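Local coordinates for phosphoribosylformylglycinamidine synthase 2 (PDB 3VIU), which belongs to the PurM-like family of AIR synthase-related proteins and binds adenosine-5'-diphosphate and a magnesium ion within a single chain of duplicated domains, at residues A79-I84 and R108-M113; G114-A119 and A244-I249; H185-R190 and E255-M260; G70-G75 and P480-D485. All coordinates share one frame; numbering follows the deposited sequence.

Interaction 1: A79-I84 and R108-M113; sequences AVAFKI and RDIMSM. With ADP (adenosine-5'-diphosphate), chain B.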
# COMPACT_ATOMS: atom_id res chain seq x y z
N ALA A 79 18.04 -7.58 -0.31
CA ALA A 79 17.28 -6.52 0.35
C ALA A 79 15.99 -6.33 -0.45
O ALA A 79 15.89 -6.77 -1.59
CB ALA A 79 18.08 -5.22 0.37
N VAL A 80 15.01 -5.68 0.17
CA VAL A 80 13.74 -5.44 -0.50
C VAL A 80 13.29 -4.00 -0.30
O VAL A 80 13.23 -3.49 0.82
CB VAL A 80 12.64 -6.39 0.01
CG1 VAL A 80 11.27 -5.93 -0.46
CG2 VAL A 80 12.90 -7.79 -0.49
N ALA A 81 13.00 -3.33 -1.41
CA ALA A 81 12.53 -1.96 -1.36
C ALA A 81 11.03 -2.01 -1.61
O ALA A 81 10.55 -2.83 -2.39
CB ALA A 81 13.21 -1.13 -2.43
N PHE A 82 10.28 -1.15 -0.94
CA PHE A 82 8.85 -1.10 -1.17
C PHE A 82 8.26 0.21 -0.69
O PHE A 82 8.88 0.94 0.08
CB PHE A 82 8.14 -2.29 -0.52
CG PHE A 82 8.24 -2.34 0.99
CD1 PHE A 82 9.44 -2.65 1.61
CD2 PHE A 82 7.12 -2.10 1.77
CE1 PHE A 82 9.52 -2.74 3.01
CE2 PHE A 82 7.19 -2.18 3.17
CZ PHE A 82 8.39 -2.50 3.78
N LYS A 83 7.06 0.49 -1.16
CA LYS A 83 6.37 1.72 -0.81
C LYS A 83 4.98 1.69 -1.42
O LYS A 83 4.71 0.94 -2.36
CB LYS A 83 7.15 2.91 -1.35
CG LYS A 83 6.53 4.25 -1.05
CD LYS A 83 7.15 5.32 -1.92
CE LYS A 83 6.39 6.62 -1.83
NZ LYS A 83 6.89 7.56 -2.86
N ILE A 84 4.10 2.52 -0.88
CA ILE A 84 2.74 2.62 -1.38
C ILE A 84 2.46 4.08 -1.69
O ILE A 84 2.88 4.97 -0.94
CB ILE A 84 1.73 2.04 -0.35
CG1 ILE A 84 0.34 1.93 -0.98
CG2 ILE A 84 1.68 2.91 0.89
CD1 ILE A 84 -0.67 1.24 -0.09
N ARG A 108 8.66 3.41 -10.68
CA ARG A 108 9.85 4.23 -10.80
C ARG A 108 10.49 4.53 -9.45
O ARG A 108 11.72 4.58 -9.34
CB ARG A 108 9.52 5.53 -11.55
CG ARG A 108 9.25 5.31 -13.04
CD ARG A 108 9.24 6.62 -13.80
NE ARG A 108 8.05 7.41 -13.54
CZ ARG A 108 6.85 7.15 -14.05
NH1 ARG A 108 5.82 7.93 -13.76
NH2 ARG A 108 6.68 6.11 -14.88
N ASP A 109 9.67 4.71 -8.41
CA ASP A 109 10.21 4.97 -7.07
C ASP A 109 11.03 3.78 -6.59
O ASP A 109 12.07 3.95 -5.96
CB ASP A 109 9.08 5.21 -6.06
CG ASP A 109 8.42 6.56 -6.23
OD1 ASP A 109 9.14 7.55 -6.49
OD2 ASP A 109 7.18 6.63 -6.08
N ILE A 110 10.55 2.58 -6.88
CA ILE A 110 11.23 1.36 -6.48
C ILE A 110 12.50 1.17 -7.31
O ILE A 110 13.52 0.74 -6.79
CB ILE A 110 10.30 0.15 -6.66
CG1 ILE A 110 9.04 0.34 -5.80
CG2 ILE A 110 11.04 -1.13 -6.35
CD1 ILE A 110 9.31 0.74 -4.38
N MSE A 111 12.42 1.48 -8.60
CA MSE A 111 13.57 1.36 -9.49
C MSE A 111 14.70 2.29 -9.08
O MSE A 111 15.87 1.93 -9.17
CB MSE A 111 13.23 1.75 -10.92
CG MSE A 111 12.30 0.85 -11.69
SE MSE A 111 12.01 1.75 -13.39
CE MSE A 111 10.09 2.00 -13.29
N SER A 112 14.34 3.51 -8.67
CA SER A 112 15.35 4.48 -8.30
C SER A 112 16.24 4.00 -7.16
O SER A 112 17.36 4.48 -7.02
CB SER A 112 14.71 5.84 -7.98
OG SER A 112 14.03 5.82 -6.75
N MSE A 113 15.74 3.06 -6.37
CA MSE A 113 16.53 2.50 -5.26
C MSE A 113 17.48 1.43 -5.81
O MSE A 113 18.31 0.88 -5.08
CB MSE A 113 15.63 1.85 -4.21
CG MSE A 113 14.62 2.76 -3.56
SE MSE A 113 15.36 4.41 -2.86
CE MSE A 113 16.46 3.70 -1.43
PB ADP B . 7.10 10.60 -4.48
O1B ADP B . 6.48 11.92 -4.80
O2B ADP B . 6.00 9.44 -4.65
O3B ADP B . 8.40 10.35 -5.54
PA ADP B . 6.88 11.64 -1.97
O1A ADP B . 7.53 12.98 -2.04
O2A ADP B . 5.33 11.80 -2.43
O3A ADP B . 7.67 10.59 -2.95
O5' ADP B . 6.87 11.04 -0.45
C5' ADP B . 7.65 11.90 0.41
C4' ADP B . 8.61 11.12 1.35
O4' ADP B . 8.04 11.01 2.70
C3' ADP B . 8.90 9.67 0.90
O3' ADP B . 10.24 9.31 1.29
C2' ADP B . 7.84 8.85 1.64
O2' ADP B . 8.22 7.48 1.81
C1' ADP B . 7.67 9.61 2.95
N9 ADP B . 6.29 9.52 3.46
C8 ADP B . 5.21 10.21 2.99
N7 ADP B . 4.14 9.90 3.66
C5 ADP B . 4.46 8.99 4.61
C6 ADP B . 3.74 8.29 5.61
N6 ADP B . 2.38 8.50 5.78
N1 ADP B . 4.41 7.42 6.41
C2 ADP B . 5.73 7.21 6.26
N3 ADP B . 6.44 7.84 5.33
C4 ADP B . 5.85 8.73 4.49
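Lys83 and Asp109 meet beneath the diphosphate of the bound ADP, and the lysine ammonium is shared between protein and ligand. NZ of Lys83 gives hydrogen bonds to O2B of ADP at 2.7 Å and to the bridging O3A of ADP at 3.1 Å, while its salt bridge to OD2 of Asp109, at 3.4 Å, is long and weak as a hydrogen bond. The lysine reaches this point because CG lies anti to the backbone N (chi1 -180°) and the rest of the chain runs out fully extended. The other carboxylate oxygen, OD1 of Asp109, lies 3.0 Å from O3B of ADP and also close to Asp259, an arrangement in which the ammonium would be expected to offset some of the negative charge. Strand 78-86 belongs to the six-stranded sheet of the first PurM-like N-terminal domain, and helix 95-112 packs over it, the two short segments running at 151° to each other. Behind the polar pair the contact is apolar. Ile110 turns CG1 away from its carbonyl carbon (chi1 -60°), and its CD1 methyl rests 3.7 Å from CA of Phe82, directly against the strand backbone. CB of Ala81 packs 4.2 Å from CB of selenomethionine Met113. Further out, Cys177 of the neighbouring strand 172-182 touches Ile110.

Interaction 2: G114-A119 and A244-I249; sequences GARPIA and ATLEAI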
# COMPACT_ATOMS: atom_id res chain seq x y z
N GLY A 114 17.34 1.12 -7.10
CA GLY A 114 18.17 0.11 -7.73
C GLY A 114 17.59 -1.27 -7.51
O GLY A 114 18.28 -2.29 -7.67
N ALA A 115 16.31 -1.32 -7.14
CA ALA A 115 15.62 -2.57 -6.89
C ALA A 115 14.73 -2.92 -8.07
O ALA A 115 13.97 -2.07 -8.55
CB ALA A 115 14.78 -2.47 -5.63
N ARG A 116 14.83 -4.15 -8.53
CA ARG A 116 14.02 -4.60 -9.65
C ARG A 116 12.63 -4.98 -9.12
O ARG A 116 12.50 -5.83 -8.25
CB ARG A 116 14.67 -5.80 -10.32
CG ARG A 116 13.82 -6.46 -11.38
CD ARG A 116 14.53 -7.69 -11.93
NE ARG A 116 15.69 -7.33 -12.74
CZ ARG A 116 15.62 -6.92 -14.00
NH1 ARG A 116 14.44 -6.82 -14.60
NH2 ARG A 116 16.73 -6.60 -14.66
N PRO A 117 11.59 -4.32 -9.63
CA PRO A 117 10.20 -4.58 -9.22
C PRO A 117 9.82 -6.06 -9.37
O PRO A 117 9.93 -6.61 -10.45
CB PRO A 117 9.40 -3.69 -10.16
CG PRO A 117 10.31 -2.52 -10.35
CD PRO A 117 11.65 -3.18 -10.57
N ILE A 118 9.38 -6.68 -8.29
CA ILE A 118 9.01 -8.09 -8.35
C ILE A 118 7.54 -8.28 -8.09
O ILE A 118 7.00 -9.37 -8.30
CB ILE A 118 9.81 -8.97 -7.33
CG1 ILE A 118 9.50 -8.52 -5.89
CG2 ILE A 118 11.29 -8.88 -7.63
CD1 ILE A 118 10.26 -9.31 -4.82
N ALA A 119 6.87 -7.23 -7.62
CA ALA A 119 5.45 -7.34 -7.35
C ALA A 119 4.73 -6.02 -7.13
O ALA A 119 5.31 -5.03 -6.69
CB ALA A 119 5.24 -8.24 -6.15
N ALA A 244 17.55 -0.30 -18.15
CA ALA A 244 18.70 0.58 -18.22
C ALA A 244 19.09 1.11 -16.85
O ALA A 244 20.26 1.05 -16.46
CB ALA A 244 18.42 1.74 -19.16
N THR A 245 18.11 1.63 -16.13
CA THR A 245 18.37 2.18 -14.81
C THR A 245 18.93 1.10 -13.90
O THR A 245 19.93 1.31 -13.22
CB THR A 245 17.09 2.78 -14.19
OG1 THR A 245 16.60 3.83 -15.03
CG2 THR A 245 17.37 3.33 -12.78
N LEU A 246 18.28 -0.06 -13.90
CA LEU A 246 18.72 -1.17 -13.07
C LEU A 246 20.12 -1.63 -13.46
O LEU A 246 20.95 -1.89 -12.59
CB LEU A 246 17.75 -2.35 -13.18
CG LEU A 246 16.36 -2.23 -12.57
CD1 LEU A 246 15.55 -3.47 -12.91
CD2 LEU A 246 16.46 -2.06 -11.06
N GLU A 247 20.40 -1.74 -14.76
CA GLU A 247 21.72 -2.17 -15.17
C GLU A 247 22.72 -1.10 -14.77
O GLU A 247 23.76 -1.40 -14.17
CB GLU A 247 21.79 -2.40 -16.68
CG GLU A 247 23.19 -2.79 -17.16
CD GLU A 247 23.24 -3.21 -18.62
OE1 GLU A 247 24.35 -3.17 -19.20
OE2 GLU A 247 22.19 -3.57 -19.19
N ALA A 248 22.40 0.15 -15.08
CA ALA A 248 23.27 1.26 -14.74
C ALA A 248 23.69 1.17 -13.26
O ALA A 248 24.88 1.28 -12.94
CB ALA A 248 22.56 2.59 -15.01
N ILE A 249 22.74 0.97 -12.36
CA ILE A 249 23.10 0.89 -10.96
C ILE A 249 23.80 -0.41 -10.61
O ILE A 249 24.72 -0.43 -9.79
CB ILE A 249 21.89 1.01 -10.04
CG1 ILE A 249 22.35 0.72 -8.60
CG2 ILE A 249 20.80 0.06 -10.49
CD1 ILE A 249 21.25 0.45 -7.62
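Gly114 and Leu246 mark the closest approach of the two backbones, with CA atoms 5.5 Å apart, at the point where the chain leaves helix 95-112 through a Schellman motif and turns into strand 116-126. The positive phi of Gly114 in this motif (85°) is one that glycine adopts readily. Leu246 of helix 235-250 fills most of the contact: CD2 lies against the backbone of Gly114 and Ala115, while CD1 takes Arg116. CD2 of Leu246 is 3.5 Å from the carbonyl O of Ala115 and 3.8 Å from C of Gly114. The other branch, CD1 of Leu246, lies 3.6 Å from CB of Arg116 and, at the same time, 3.6 Å above the plane of the guanidinium, over its centre. The arginine can present both its stem and its flat end to one methyl because its chain bends at chi3 (-70°); the two side chains cross at about a right angle. Here the PurM-like N-terminal domain, through the start of strand 116-126 of its six-stranded sheet, meets a helix of the C-terminal domain that follows it in the chain. The charged end of Arg116 is paired with Glu243, one turn earlier on the same helix as Leu246, by a salt bridge through NH2, which holds the guanidinium beside Leu246. Met242 also packs on Arg116 and Pro117.

Interaction 3: H185-R190 and E255-M260; sequences HLKRSR and EGVQDM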
# COMPACT_ATOMS: atom_id res chain seq x y z
N HIS A 185 24.24 -2.85 -3.70
CA HIS A 185 23.84 -1.89 -4.73
C HIS A 185 22.84 -0.85 -4.25
O HIS A 185 22.29 -0.11 -5.07
CB HIS A 185 23.22 -2.63 -5.91
CG HIS A 185 24.14 -3.59 -6.58
ND1 HIS A 185 23.69 -4.65 -7.34
CD2 HIS A 185 25.49 -3.65 -6.62
CE1 HIS A 185 24.73 -5.32 -7.82
NE2 HIS A 185 25.83 -4.73 -7.40
N LEU A 186 22.59 -0.79 -2.95
CA LEU A 186 21.62 0.18 -2.44
C LEU A 186 21.97 1.63 -2.76
O LEU A 186 22.91 2.20 -2.19
CB LEU A 186 21.45 -0.00 -0.93
CG LEU A 186 20.48 0.96 -0.23
CD1 LEU A 186 19.24 1.19 -1.08
CD2 LEU A 186 20.10 0.37 1.12
N LYS A 187 21.21 2.23 -3.67
CA LYS A 187 21.42 3.62 -4.07
C LYS A 187 20.26 4.52 -3.64
O LYS A 187 19.14 4.06 -3.44
CB LYS A 187 21.64 3.73 -5.58
CG LYS A 187 20.40 3.42 -6.42
CD LYS A 187 20.71 3.53 -7.91
CE LYS A 187 19.54 3.05 -8.78
NZ LYS A 187 19.90 2.99 -10.22
N ARG A 188 20.55 5.81 -3.52
CA ARG A 188 19.55 6.80 -3.12
C ARG A 188 19.55 8.01 -4.06
O ARG A 188 19.89 7.90 -5.24
CB ARG A 188 19.82 7.26 -1.68
CG ARG A 188 21.24 7.80 -1.44
CD ARG A 188 22.27 6.67 -1.44
NE ARG A 188 23.60 7.14 -1.82
CZ ARG A 188 24.36 7.96 -1.08
NH1 ARG A 188 23.91 8.40 0.09
NH2 ARG A 188 25.56 8.32 -1.51
N SER A 189 19.14 9.16 -3.54
CA SER A 189 19.08 10.38 -4.33
C SER A 189 20.18 11.34 -3.89
O SER A 189 19.91 12.39 -3.30
CB SER A 189 17.70 11.04 -4.16
OG SER A 189 17.54 12.15 -5.02
N ARG A 190 21.43 10.98 -4.18
CA ARG A 190 22.57 11.81 -3.81
C ARG A 190 23.41 12.20 -5.02
O ARG A 190 23.44 11.50 -6.03
CB ARG A 190 23.44 11.09 -2.80
CG ARG A 190 22.79 10.89 -1.44
CD ARG A 190 22.60 12.21 -0.70
NE ARG A 190 21.98 12.01 0.60
CZ ARG A 190 20.75 11.53 0.79
NH1 ARG A 190 20.00 11.19 -0.25
NH2 ARG A 190 20.27 11.38 2.02
N GLU A 255 25.68 7.63 -8.64
CA GLU A 255 25.75 7.96 -7.23
C GLU A 255 24.39 8.46 -6.76
O GLU A 255 24.16 8.64 -5.56
CB GLU A 255 26.83 9.02 -6.98
CG GLU A 255 26.74 10.23 -7.90
CD GLU A 255 27.79 11.27 -7.59
OE1 GLU A 255 28.99 10.92 -7.56
OE2 GLU A 255 27.43 12.45 -7.37
N GLY A 256 23.50 8.68 -7.71
CA GLY A 256 22.17 9.15 -7.38
C GLY A 256 21.21 8.98 -8.54
O GLY A 256 21.57 9.20 -9.70
N VAL A 257 19.98 8.58 -8.23
CA VAL A 257 18.95 8.37 -9.24
C VAL A 257 17.63 8.92 -8.70
O VAL A 257 17.25 8.65 -7.56
CB VAL A 257 18.75 6.89 -9.55
CG1 VAL A 257 17.73 6.74 -10.67
CG2 VAL A 257 20.07 6.24 -9.94
N GLN A 258 16.94 9.69 -9.53
CA GLN A 258 15.67 10.29 -9.15
C GLN A 258 14.64 10.10 -10.24
O GLN A 258 14.94 10.25 -11.43
CB GLN A 258 15.84 11.79 -8.90
CG GLN A 258 15.92 12.16 -7.44
CD GLN A 258 14.73 11.65 -6.66
OE1 GLN A 258 13.59 12.01 -6.94
NE2 GLN A 258 14.99 10.80 -5.69
N ASP A 259 13.43 9.74 -9.84
CA ASP A 259 12.36 9.59 -10.81
C ASP A 259 11.65 10.92 -10.84
O ASP A 259 11.74 11.71 -9.90
CB ASP A 259 11.39 8.48 -10.41
CG ASP A 259 10.86 8.66 -9.00
OD1 ASP A 259 11.66 8.57 -8.05
OD2 ASP A 259 9.64 8.90 -8.85
N MSE A 260 10.95 11.17 -11.93
CA MSE A 260 10.22 12.41 -12.05
C MSE A 260 8.74 12.11 -11.95
O MSE A 260 8.21 11.25 -12.65
CB MSE A 260 10.57 13.09 -13.38
CG MSE A 260 12.03 13.47 -13.43
SE MSE A 260 12.50 14.47 -14.99
CE MSE A 260 11.05 15.72 -14.97
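Val257 N donates to Arg188 O across the contact at 3.1 Å, the hydrogen bond that ties the irregular segment 185-190 to strand 254-259; the touching parts run 85° apart. Arg188 O also accepts a CA-H...O contact from Gly256 CA at 3.4 Å, and Arg190 O receives another from the same CA at 3.0 Å. With no side chain at Gly256, the loop can pass directly over the strand backbone. Lys187 runs out extended and crosses Val257 obliquely, so that its CD, CE and NZ all come close to one branch of the valine: CG2 of Val257 lies 3.4 Å from CE of Lys187. Strand 254-259 is an outermost strand of the seven-stranded sheet of the C-terminal domain, bonded on its other side to strand 307-312, and segment 185-190 belongs to the connection arriving from the N-terminal domain, so the contact fastens this connecting segment to the edge of the sheet it leads into. Beyond Val257, Gln258 folds back at chi2 (-55°), which brings its amide to Ser189, with NE2 of Gln258 3.0 Å from OG of Ser189. CG of Arg190 sits over one face of the Arg188 guanidinium, offset toward its rim. The charged end of Arg190 turns to a salt bridge with Glu67, whose carboxylate also accepts from Ser189 N. Glu255 OE2 is satisfied by the backbone N of Ser192, just past the loop segment.

Interaction 4: G70-G75 and P480-D485; sequences GVVRVG and PLAYTD. With ADP (adenosine-5'-diphosphate), chain B.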
# COMPACT_ATOMS: atom_id res chain seq x y z
N GLY A 70 11.28 2.66 1.01
CA GLY A 70 11.87 2.06 2.19
C GLY A 70 12.54 0.76 1.79
O GLY A 70 12.08 0.07 0.89
N VAL A 71 13.65 0.43 2.45
CA VAL A 71 14.37 -0.79 2.14
C VAL A 71 14.71 -1.54 3.41
O VAL A 71 15.16 -0.95 4.39
CB VAL A 71 15.70 -0.49 1.41
CG1 VAL A 71 16.29 -1.79 0.84
CG2 VAL A 71 15.47 0.54 0.32
N VAL A 72 14.48 -2.85 3.39
CA VAL A 72 14.77 -3.69 4.54
C VAL A 72 15.63 -4.86 4.09
O VAL A 72 15.61 -5.24 2.92
CB VAL A 72 13.49 -4.24 5.19
CG1 VAL A 72 12.60 -3.10 5.64
CG2 VAL A 72 12.75 -5.16 4.21
N ARG A 73 16.39 -5.40 5.02
CA ARG A 73 17.27 -6.54 4.75
C ARG A 73 16.44 -7.82 4.84
O ARG A 73 15.63 -7.97 5.75
CB ARG A 73 18.39 -6.57 5.79
CG ARG A 73 19.38 -7.70 5.63
CD ARG A 73 20.78 -7.17 5.79
NE ARG A 73 21.05 -6.73 7.15
CZ ARG A 73 22.08 -5.94 7.48
NH1 ARG A 73 22.91 -5.51 6.54
NH2 ARG A 73 22.28 -5.61 8.75
N VAL A 74 16.63 -8.74 3.89
CA VAL A 74 15.88 -9.99 3.91
C VAL A 74 16.80 -11.20 4.05
O VAL A 74 16.33 -12.33 4.17
CB VAL A 74 14.98 -10.15 2.66
CG1 VAL A 74 14.06 -8.93 2.53
CG2 VAL A 74 15.83 -10.32 1.42
N GLY A 75 18.11 -10.97 4.01
CA GLY A 75 19.04 -12.07 4.17
C GLY A 75 19.82 -12.56 2.96
O GLY A 75 19.51 -12.22 1.81
N PRO A 480 7.32 -10.19 10.12
CA PRO A 480 7.12 -8.79 9.74
C PRO A 480 8.42 -8.01 9.91
O PRO A 480 8.97 -7.95 11.00
CB PRO A 480 6.05 -8.31 10.72
CG PRO A 480 5.30 -9.55 11.04
CD PRO A 480 6.38 -10.56 11.21
N LEU A 481 8.91 -7.41 8.83
CA LEU A 481 10.15 -6.65 8.91
C LEU A 481 9.91 -5.15 9.04
O LEU A 481 10.64 -4.47 9.74
CB LEU A 481 11.02 -6.92 7.68
CG LEU A 481 11.45 -8.38 7.52
CD1 LEU A 481 12.21 -8.53 6.22
CD2 LEU A 481 12.31 -8.80 8.70
N ALA A 482 8.88 -4.65 8.37
CA ALA A 482 8.54 -3.24 8.42
C ALA A 482 7.26 -3.01 7.63
O ALA A 482 6.76 -3.93 7.00
CB ALA A 482 9.66 -2.40 7.82
N TYR A 483 6.74 -1.80 7.68
CA TYR A 483 5.54 -1.52 6.93
C TYR A 483 5.62 -0.21 6.18
O TYR A 483 6.56 0.56 6.34
CB TYR A 483 4.31 -1.52 7.83
CG TYR A 483 4.18 -0.31 8.72
CD1 TYR A 483 4.81 -0.25 9.96
CD2 TYR A 483 3.41 0.78 8.31
CE1 TYR A 483 4.67 0.86 10.78
CE2 TYR A 483 3.27 1.90 9.12
CZ TYR A 483 3.90 1.94 10.35
OH TYR A 483 3.78 3.06 11.12
N THR A 484 4.62 0.02 5.34
CA THR A 484 4.50 1.23 4.54
C THR A 484 3.02 1.61 4.73
O THR A 484 2.15 0.74 4.73
CB THR A 484 4.79 0.93 3.05
OG1 THR A 484 4.77 2.15 2.29
CG2 THR A 484 3.75 -0.04 2.49
N ASP A 485 2.74 2.89 4.93
CA ASP A 485 1.36 3.31 5.14
C ASP A 485 0.90 4.37 4.16
O ASP A 485 1.51 5.45 4.05
CB ASP A 485 1.17 3.85 6.56
CG ASP A 485 1.99 5.09 6.83
OD1 ASP A 485 1.41 6.12 7.24
OD2 ASP A 485 3.22 5.04 6.62
PB ADP B . 7.10 10.60 -4.48
O1B ADP B . 6.48 11.92 -4.80
O2B ADP B . 6.00 9.44 -4.65
O3B ADP B . 8.40 10.35 -5.54
PA ADP B . 6.88 11.64 -1.97
O1A ADP B . 7.53 12.98 -2.04
O2A ADP B . 5.33 11.80 -2.43
O3A ADP B . 7.67 10.59 -2.95
O5' ADP B . 6.87 11.04 -0.45
C5' ADP B . 7.65 11.90 0.41
C4' ADP B . 8.61 11.12 1.35
O4' ADP B . 8.04 11.01 2.70
C3' ADP B . 8.90 9.67 0.90
O3' ADP B . 10.24 9.31 1.29
C2' ADP B . 7.84 8.85 1.64
O2' ADP B . 8.22 7.48 1.81
C1' ADP B . 7.67 9.61 2.95
N9 ADP B . 6.29 9.52 3.46
C8 ADP B . 5.21 10.21 2.99
N7 ADP B . 4.14 9.90 3.66
C5 ADP B . 4.46 8.99 4.61
C6 ADP B . 3.74 8.29 5.61
N6 ADP B . 2.38 8.50 5.78
N1 ADP B . 4.41 7.42 6.41
C2 ADP B . 5.73 7.21 6.26
N3 ADP B . 6.44 7.84 5.33
C4 ADP B . 5.85 8.73 4.49
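Val72 and Leu481 meet in a mainly apolar contact between two strands that run nearly antiparallel, at 166°, with their axes 7.7 Å apart. CG1 of Val72 touches CB of Ala482 at 3.7 Å, while its other methyl, CG2, lies 4.0 Å from CD1 of Leu481. Because CG1 is anti to the carbonyl carbon (chi1 -59°), the valine splits its two branches between these neighbours. The same Leu481 methyl is also 4.1 Å from CG1 of Val74, the two side chains crossing at about a right angle, and rests 3.5 Å from the carbonyl O of Arg73. In the backbone, Val74 with Gly75 forms a classic beta bulge opposite Trp78. Polar contacts lie to the sides of this packing. The arginine at 73 carries its guanidinium away to a salt bridge with Glu183. At the far end of the second strand, OD1 of Asp485 accepts from N6 of ADP at 3.0 Å, and OD2 of Asp485 lies 2.7 Å from N1 of ADP. The two strands come from the sheets of the two PurM-like N-terminal domains, whose faces pack together here. Side-chain packing, with one methyl also against a backbone carbonyl, joins the strands, so this part of the interface rests on shape and burial rather than on directional bonds: a nucleotide held by Lys83 of one domain has its base bonded by Asp485 of the other.

How the interactions relate
Interactions 1, 2 and 4 share the six-stranded sheet of the first N-terminal domain: neighbouring strands 70-75 and 78-86 carry interactions 4 and 1, and strand 116-126 carries interaction 2. Centres of interactions 1 and 2 are about 9 Å apart, each about 11 Å from interaction 3, whereas interactions 3 and 4 are about 19 Å apart. Interaction 1 closes before 2 and 3 open, these two cross along the chain, and all three are nested inside the loop closed by interaction 4. Helix 95-112 leads from interaction 1 into 2. Interactions 1, 3 and 4 bring Lys83, Asp109, Asp259 and Asp485 from three domains around ADP, while interaction 2 joins N- and C-terminal domains beside them.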